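Local coordinates for lysine cyclodeaminase (Streptomyces pristinaespiralis, PDB 5YU3), which catalyses the cyclisation of L-lysine to L-pipecolic acid with loss of ammonia, using bound NAD, and also recognises L-ornithine and L-2,4-diaminobutyric acid, at residues A[43-49]-A[302-306]; A[27-32]-A[124-128]. All coordinates share one frame; numbering follows the deposited sequence.

Contact 1 of 2, residues A[43-49]-A[302-306]. With NAD (nicotinamide-adenine-dinucleotide), chain F; PRO (proline), chain G.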
loop_
_atom_site.group_PDB
_atom_site.type_symbol
_atom_site.label_atom_id
_atom_site.label_comp_id
_atom_site.label_asym_id
_atom_site.label_seq_id
_atom_site.Cartn_x
_atom_site.Cartn_y
_atom_site.Cartn_z
ATOM N N ARG A 43 10.872 18.545 7.684
ATOM C CA ARG A 43 10.168 17.350 7.251
ATOM C C ARG A 43 10.058 17.413 5.737
ATOM O O ARG A 43 10.413 18.415 5.113
ATOM C CB ARG A 43 8.782 17.236 7.896
ATOM C CG ARG A 43 8.808 16.880 9.364
ATOM C CD ARG A 43 7.409 16.804 9.935
ATOM N NE ARG A 43 7.442 16.906 11.389
ATOM C CZ ARG A 43 7.573 15.865 12.202
ATOM N NH1 ARG A 43 7.671 14.647 11.699
ATOM N NH2 ARG A 43 7.604 16.039 13.516
ATOM N N HIS A 44 9.545 16.346 5.132
ATOM C CA HIS A 44 9.584 16.255 3.682
ATOM C C HIS A 44 8.249 15.786 3.131
ATOM O O HIS A 44 7.541 14.998 3.763
ATOM C CB HIS A 44 10.733 15.336 3.252
ATOM C CG HIS A 44 12.050 15.752 3.828
ATOM N ND1 HIS A 44 12.761 16.832 3.347
ATOM C CD2 HIS A 44 12.752 15.282 4.885
ATOM C CE1 HIS A 44 13.861 16.987 4.062
ATOM N NE2 HIS A 44 13.877 16.064 5.006
ATOM N N LEU A 45 7.911 16.299 1.948
ATOM C CA LEU A 45 6.722 15.855 1.234
ATOM C C LEU A 45 6.741 14.348 1.068
ATOM O O LEU A 45 7.792 13.751 0.816
ATOM C CB LEU A 45 6.641 16.501 -0.151
ATOM C CG LEU A 45 6.057 17.894 -0.344
ATOM C CD1 LEU A 45 6.091 18.210 -1.838
ATOM C CD2 LEU A 45 4.634 17.970 0.207
ATOM N N SER A 46 5.563 13.741 1.195
ATOM C CA SER A 46 5.413 12.315 0.950
ATOM C C SER A 46 5.749 11.991 -0.505
ATOM O O SER A 46 5.559 12.823 -1.398
ATOM C CB SER A 46 3.986 11.882 1.275
ATOM O OG SER A 46 3.581 12.480 2.500
ATOM N N PRO A 47 6.255 10.793 -0.780
ATOM C CA PRO A 47 6.452 10.394 -2.175
ATOM C C PRO A 47 5.126 10.388 -2.917
ATOM O O PRO A 47 4.049 10.374 -2.316
ATOM C CB PRO A 47 7.042 8.988 -2.066
ATOM C CG PRO A 47 6.686 8.570 -0.554
ATOM C CD PRO A 47 6.690 9.680 0.139
ATOM N N LEU A 48 5.210 10.420 -4.245
ATOM C CA LEU A 48 4.012 10.313 -5.067
ATOM C C LEU A 48 3.234 9.064 -4.690
ATOM O O LEU A 48 3.812 7.997 -4.479
ATOM C CB LEU A 48 4.375 10.244 -6.553
ATOM C CG LEU A 48 4.867 11.488 -7.280
ATOM C CD1 LEU A 48 5.172 11.136 -8.739
ATOM C CD2 LEU A 48 3.824 12.577 -7.196
ATOM N N ARG A 49 1.915 9.194 -4.604
ATOM C CA ARG A 49 1.118 8.005 -4.372
ATOM C C ARG A 49 1.025 7.174 -5.652
ATOM O O ARG A 49 1.441 7.595 -6.737
ATOM C CB ARG A 49 -0.276 8.385 -3.870
ATOM C CG ARG A 49 -1.072 9.235 -4.834
ATOM C CD ARG A 49 -2.505 9.438 -4.345
ATOM N NE ARG A 49 -3.208 10.453 -5.130
ATOM C CZ ARG A 49 -3.713 11.575 -4.624
ATOM N NH1 ARG A 49 -3.607 11.820 -3.329
ATOM N NH2 ARG A 49 -4.335 12.449 -5.415
ATOM N N THR A 302 -4.680 17.893 -3.831
ATOM C CA THR A 302 -4.729 16.503 -4.250
ATOM C C THR A 302 -4.716 15.533 -3.084
ATOM O O THR A 302 -5.123 14.376 -3.267
ATOM C CB THR A 302 -3.546 16.164 -5.177
ATOM O OG1 THR A 302 -2.313 16.328 -4.459
ATOM C CG2 THR A 302 -3.559 17.082 -6.398
ATOM N N GLY A 303 -4.289 15.978 -1.901
ATOM C CA GLY A 303 -4.166 15.123 -0.730
ATOM C C GLY A 303 -2.836 14.401 -0.743
ATOM O O GLY A 303 -2.403 13.920 -1.793
ATOM N N PHE A 304 -2.152 14.339 0.393
ATOM C CA PHE A 304 -0.947 13.532 0.428
ATOM C C PHE A 304 -0.805 12.917 1.813
ATOM O O PHE A 304 -1.393 13.384 2.798
ATOM C CB PHE A 304 0.309 14.325 -0.026
ATOM C CG PHE A 304 0.680 15.505 0.835
ATOM C CD1 PHE A 304 -0.062 16.688 0.801
ATOM C CD2 PHE A 304 1.823 15.463 1.623
ATOM C CE1 PHE A 304 0.305 17.781 1.572
ATOM C CE2 PHE A 304 2.200 16.557 2.402
ATOM C CZ PHE A 304 1.438 17.721 2.372
ATOM N N ALA A 305 -0.032 11.829 1.861
ATOM C CA ALA A 305 -0.073 10.921 3.003
ATOM C C ALA A 305 0.355 11.583 4.311
ATOM O O ALA A 305 -0.100 11.169 5.381
ATOM C CB ALA A 305 0.800 9.698 2.704
ATOM N N PHE A 306 1.245 12.583 4.261
ATOM C CA PHE A 306 1.611 13.320 5.471
ATOM C C PHE A 306 0.377 13.856 6.185
ATOM O O PHE A 306 0.320 13.861 7.418
ATOM C CB PHE A 306 2.557 14.472 5.114
ATOM C CG PHE A 306 3.033 15.286 6.292
ATOM C CD1 PHE A 306 3.776 14.709 7.306
ATOM C CD2 PHE A 306 2.762 16.648 6.357
ATOM C CE1 PHE A 306 4.233 15.471 8.379
ATOM C CE2 PHE A 306 3.215 17.413 7.420
ATOM C CZ PHE A 306 3.957 16.822 8.431
HETATM P PA NAD F . -19.091 12.294 -3.403
HETATM O O1A NAD F . -19.487 11.238 -4.387
HETATM O O2A NAD F . -19.578 12.212 -1.970
HETATM O O5B NAD F . -19.612 13.713 -3.955
HETATM C C5B NAD F . -19.246 14.147 -5.270
HETATM C C4B NAD F . -20.405 14.990 -5.782
HETATM O O4B NAD F . -20.032 15.601 -7.019
HETATM C C3B NAD F . -21.638 14.135 -6.086
HETATM O O3B NAD F . -22.760 14.584 -5.294
HETATM C C2B NAD F . -21.882 14.357 -7.569
HETATM O O2B NAD F . -23.259 14.409 -7.930
HETATM C C1B NAD F . -21.224 15.701 -7.790
HETATM N N9A NAD F . -20.854 16.038 -9.181
HETATM C C8A NAD F . -20.393 15.218 -10.154
HETATM N N7A NAD F . -20.145 15.933 -11.298
HETATM C C5A NAD F . -20.452 17.225 -11.035
HETATM C C6A NAD F . -20.441 18.506 -11.767
HETATM N N6A NAD F . -20.027 18.568 -13.054
HETATM N N1A NAD F . -20.830 19.615 -11.098
HETATM C C2A NAD F . -21.246 19.601 -9.817
HETATM N N3A NAD F . -21.299 18.471 -9.093
HETATM C C4A NAD F . -20.917 17.284 -9.641
HETATM O O3 NAD F . -17.467 12.364 -3.411
HETATM P PN NAD F . -16.525 13.187 -2.414
HETATM O O1N NAD F . -17.221 14.478 -2.049
HETATM O O2N NAD F . -16.055 12.241 -1.330
HETATM O O5D NAD F . -15.240 13.492 -3.340
HETATM C C5D NAD F . -15.307 14.497 -4.354
HETATM C C4D NAD F . -13.930 14.633 -5.003
HETATM O O4D NAD F . -12.957 14.975 -4.016
HETATM C C3D NAD F . -13.458 13.327 -5.618
HETATM O O3D NAD F . -12.731 13.623 -6.831
HETATM C C2D NAD F . -12.477 12.797 -4.596
HETATM O O2D NAD F . -11.548 11.852 -5.143
HETATM C C1D NAD F . -11.837 14.098 -4.156
HETATM N N1N NAD F . -11.105 14.036 -2.897
HETATM C C2N NAD F . -10.029 14.825 -2.764
HETATM C C3N NAD F . -9.278 14.819 -1.597
HETATM C C7N NAD F . -8.100 15.730 -1.494
HETATM O O7N NAD F . -7.296 15.588 -0.596
HETATM N N7N NAD F . -7.986 16.726 -2.389
HETATM C C4N NAD F . -9.667 14.009 -0.526
HETATM C C5N NAD F . -10.808 13.225 -0.686
HETATM C C6N NAD F . -11.524 13.258 -1.884
HETATM N N PRO G . -7.371 11.722 -3.229
HETATM C CA PRO G . -7.959 11.092 -1.931
HETATM C C PRO G . -6.943 11.214 -0.761
HETATM O O PRO G . -7.192 10.453 0.190
HETATM C CB PRO G . -8.200 9.885 -2.277
HETATM C CG PRO G . -8.691 10.028 -3.809
HETATM C CD PRO G . -8.361 11.218 -4.200
HETATM O OXT PRO G . -5.966 12.045 -0.733
#
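The backbone O of Thr302 is gripped end-on by Arg49, with NH1 and NH2 each 3.0 Å from it. The oxygen lies at the edge of the guanidinium, 3° out of its plane, whereas both nitrogens come in above one face of the Thr302 carbonyl plane. The bound proline adds a weak bond of 3.5 Å from its N to Thr302 O, and this same N sits over a face of the guanidinium. With CG to NE extended (chi2 173°), the Arg49 chain carries its guanidinium from the loop to the bound proline. There NE forms a salt bridge with Glu63 and NH2 one with Glu264, two grips that should limit rotation of the head. A methionine here would probably leave Thr302 O without its two-pronged grip and Glu63 and Glu264 without their positive mate. Arg49, Thr302 and Gly303 line the proline pocket, the last two also the NAD pocket; Gly303, having no side chain, lets proline OXT lie 3.6 Å and NAD O7N 3.2 Å from its CA. Ser46 OG accepts a hydrogen bond from Phe306 N at 2.9 Å, bent to 134°, and is also hydrogen-bonded to His67. Leu45 CD2 rests 3.6 Å from Phe304 CE2, the two side chains crossing at about a right angle, while Ser46 OG lies at the ring edge. Arg43 reaches Phe306 with its CD; its charged end turns to Glu37 and Glu69. Loop 43-49 runs past the start of helix 305-321, with strand 60-69 against Ala305 and Arg49, helix 258-264 against Leu45, and helix 20-39 against both phenylalanine rings.

Contact 2 of 2, residues A[27-32]-A[124-128]; sequences IIDRLT and AASAV
The carbonyl plane of Ile28, one turn before Thr32 and facing Val128, has a donor on each face: Thr32 N reaches the oxygen from one, Thr32 OG1 from the other. OG1 stands 2.8 Å from Ile28 O and 37° out of the carbonyl plane, folding the hydroxyl back onto its own helix; it has a further weak bond to Arg131. Besides these bonds, OG1 touches Val128 CG2 at 3.3 Å, the two side chains slanting past each other. That methyl also lies 4.0 Å from Ile28 O, against the backbone of the preceding turn. Helices 20-39 and 115-133 meet here at a crossing angle of -63°, their local axes 8.9 Å apart, and three alanines on the second helix leave room for the larger side chains of the first. Helix 115-133 leads into strand 140-144 of the parallel, Rossmann-type sheet that carries NAD, while helix 20-39 packs against helix 115-133 itself. Ile28 CG1 lies alongside Ala124 CB, and the extended chi2 (167°) carries CD1 on to 3.8 Å from Ala127 CB. On the neighbouring residue the short branch does the touching: Ile27 CG2 meets Ala124 CB at 3.7 Å, so that this one methyl is approached by both isoleucines. Leu31 sends a single methyl across, CD2 lying 3.6 Å from Ala125 N and also against Ala125 CB. Glu307 of helix 305-321 packs on both Leu31 and Ala125, and Ala127 meets Ala156 and Val160 of helix 148-160.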
loop_
_atom_site.group_PDB
_atom_site.type_symbol
_atom_site.label_atom_id
_atom_site.label_comp_id
_atom_site.label_asym_id
_atom_site.label_seq_id
_atom_site.Cartn_x
_atom_site.Cartn_y
_atom_site.Cartn_z
ATOM N N ILE A 27 -7.030 19.298 14.026
ATOM C CA ILE A 27 -6.402 18.851 12.785
ATOM C C ILE A 27 -5.933 20.046 11.958
ATOM O O ILE A 27 -4.853 20.007 11.354
ATOM C CB ILE A 27 -7.357 17.930 12.004
ATOM C CG1 ILE A 27 -7.563 16.631 12.805
ATOM C CG2 ILE A 27 -6.792 17.589 10.615
ATOM C CD1 ILE A 27 -8.699 15.755 12.311
ATOM N N ILE A 28 -6.716 21.132 11.933
ATOM C CA ILE A 28 -6.246 22.359 11.290
ATOM C C ILE A 28 -4.925 22.815 11.908
ATOM O O ILE A 28 -3.962 23.125 11.196
ATOM C CB ILE A 28 -7.316 23.462 11.375
ATOM C CG1 ILE A 28 -8.501 23.132 10.461
ATOM C CG2 ILE A 28 -6.696 24.839 11.043
ATOM C CD1 ILE A 28 -9.734 24.008 10.717
ATOM N N ASP A 29 -4.854 22.858 13.242
ATOM C CA ASP A 29 -3.640 23.343 13.899
ATOM C C ASP A 29 -2.450 22.429 13.618
ATOM O O ASP A 29 -1.340 22.903 13.344
ATOM C CB ASP A 29 -3.859 23.462 15.410
ATOM C CG ASP A 29 -4.816 24.594 15.784
ATOM O OD1 ASP A 29 -5.035 25.506 14.961
ATOM O OD2 ASP A 29 -5.350 24.570 16.911
ATOM N N ARG A 30 -2.662 21.116 13.680
ATOM C CA ARG A 30 -1.555 20.189 13.457
ATOM C C ARG A 30 -1.083 20.230 12.011
ATOM O O ARG A 30 0.124 20.170 11.739
ATOM C CB ARG A 30 -1.982 18.775 13.844
ATOM C CG ARG A 30 -2.396 18.680 15.286
ATOM C CD ARG A 30 -1.186 18.746 16.187
ATOM N NE ARG A 30 -0.627 17.419 16.308
ATOM C CZ ARG A 30 -0.952 16.560 17.268
ATOM N NH1 ARG A 30 -1.830 16.900 18.208
ATOM N NH2 ARG A 30 -0.397 15.363 17.281
ATOM N N LEU A 31 -2.024 20.307 11.073
ATOM C CA LEU A 31 -1.668 20.421 9.665
ATOM C C LEU A 31 -0.883 21.702 9.394
ATOM O O LEU A 31 0.104 21.689 8.649
ATOM C CB LEU A 31 -2.940 20.368 8.824
ATOM C CG LEU A 31 -2.826 20.090 7.335
ATOM C CD1 LEU A 31 -1.776 19.011 7.073
ATOM C CD2 LEU A 31 -4.197 19.677 6.775
ATOM N N THR A 32 -1.303 22.814 10.001
ATOM C CA THR A 32 -0.585 24.078 9.836
ATOM C C THR A 32 0.859 23.962 10.310
ATOM O O THR A 32 1.792 24.366 9.604
ATOM C CB THR A 32 -1.312 25.188 10.597
ATOM O OG1 THR A 32 -2.626 25.348 10.056
ATOM C CG2 THR A 32 -0.556 26.510 10.474
ATOM N N ALA A 124 -9.585 20.426 6.513
ATOM C CA ALA A 124 -8.564 21.179 7.225
ATOM C C ALA A 124 -7.560 21.802 6.263
ATOM O O ALA A 124 -7.139 22.945 6.456
ATOM C CB ALA A 124 -7.837 20.282 8.230
ATOM N N ALA A 125 -7.158 21.062 5.231
ATOM C CA ALA A 125 -6.161 21.593 4.304
ATOM C C ALA A 125 -6.703 22.815 3.572
ATOM O O ALA A 125 -5.993 23.820 3.418
ATOM C CB ALA A 125 -5.732 20.512 3.311
ATOM N N SER A 126 -7.966 22.748 3.128
ATOM C CA SER A 126 -8.603 23.921 2.528
ATOM C C SER A 126 -8.650 25.087 3.508
ATOM O O SER A 126 -8.471 26.247 3.113
ATOM C CB SER A 126 -10.010 23.575 2.039
ATOM O OG SER A 126 -9.976 22.737 0.896
ATOM N N ALA A 127 -8.893 24.803 4.794
ATOM C CA ALA A 127 -8.923 25.868 5.794
ATOM C C ALA A 127 -7.553 26.509 5.966
ATOM O O ALA A 127 -7.451 27.734 6.097
ATOM C CB ALA A 127 -9.424 25.325 7.139
ATOM N N VAL A 128 -6.484 25.700 5.973
ATOM C CA VAL A 128 -5.133 26.255 6.048
ATOM C C VAL A 128 -4.862 27.165 4.855
ATOM O O VAL A 128 -4.337 28.280 5.005
ATOM C CB VAL A 128 -4.088 25.126 6.130
ATOM C CG1 VAL A 128 -2.668 25.691 6.036
ATOM C CG2 VAL A 128 -4.262 24.353 7.425
#

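Contacts 1 and 2 do not touch: their centres are 15 Å apart and their nearest atoms about 5 Å. Two helices join them. Helix 20-39 supplies segment 27-32, then Leu35, which meets both Phe304 of contact 1 and Val128 of contact 2, before the chain enters loop 43-49. Helix 305-321 starts in contact 1 and reaches contact 2 within its first turn. Contact 1 forms part of the proline pocket itself, with the Thr302 side chain also about 4 Å from the sodium ion. Contact 2 lies farther from the ligands, the Ala125 side chain about 6 Å from NAD and 9 Å from proline; Arg121, earlier on helix 115-133, bonds the proline.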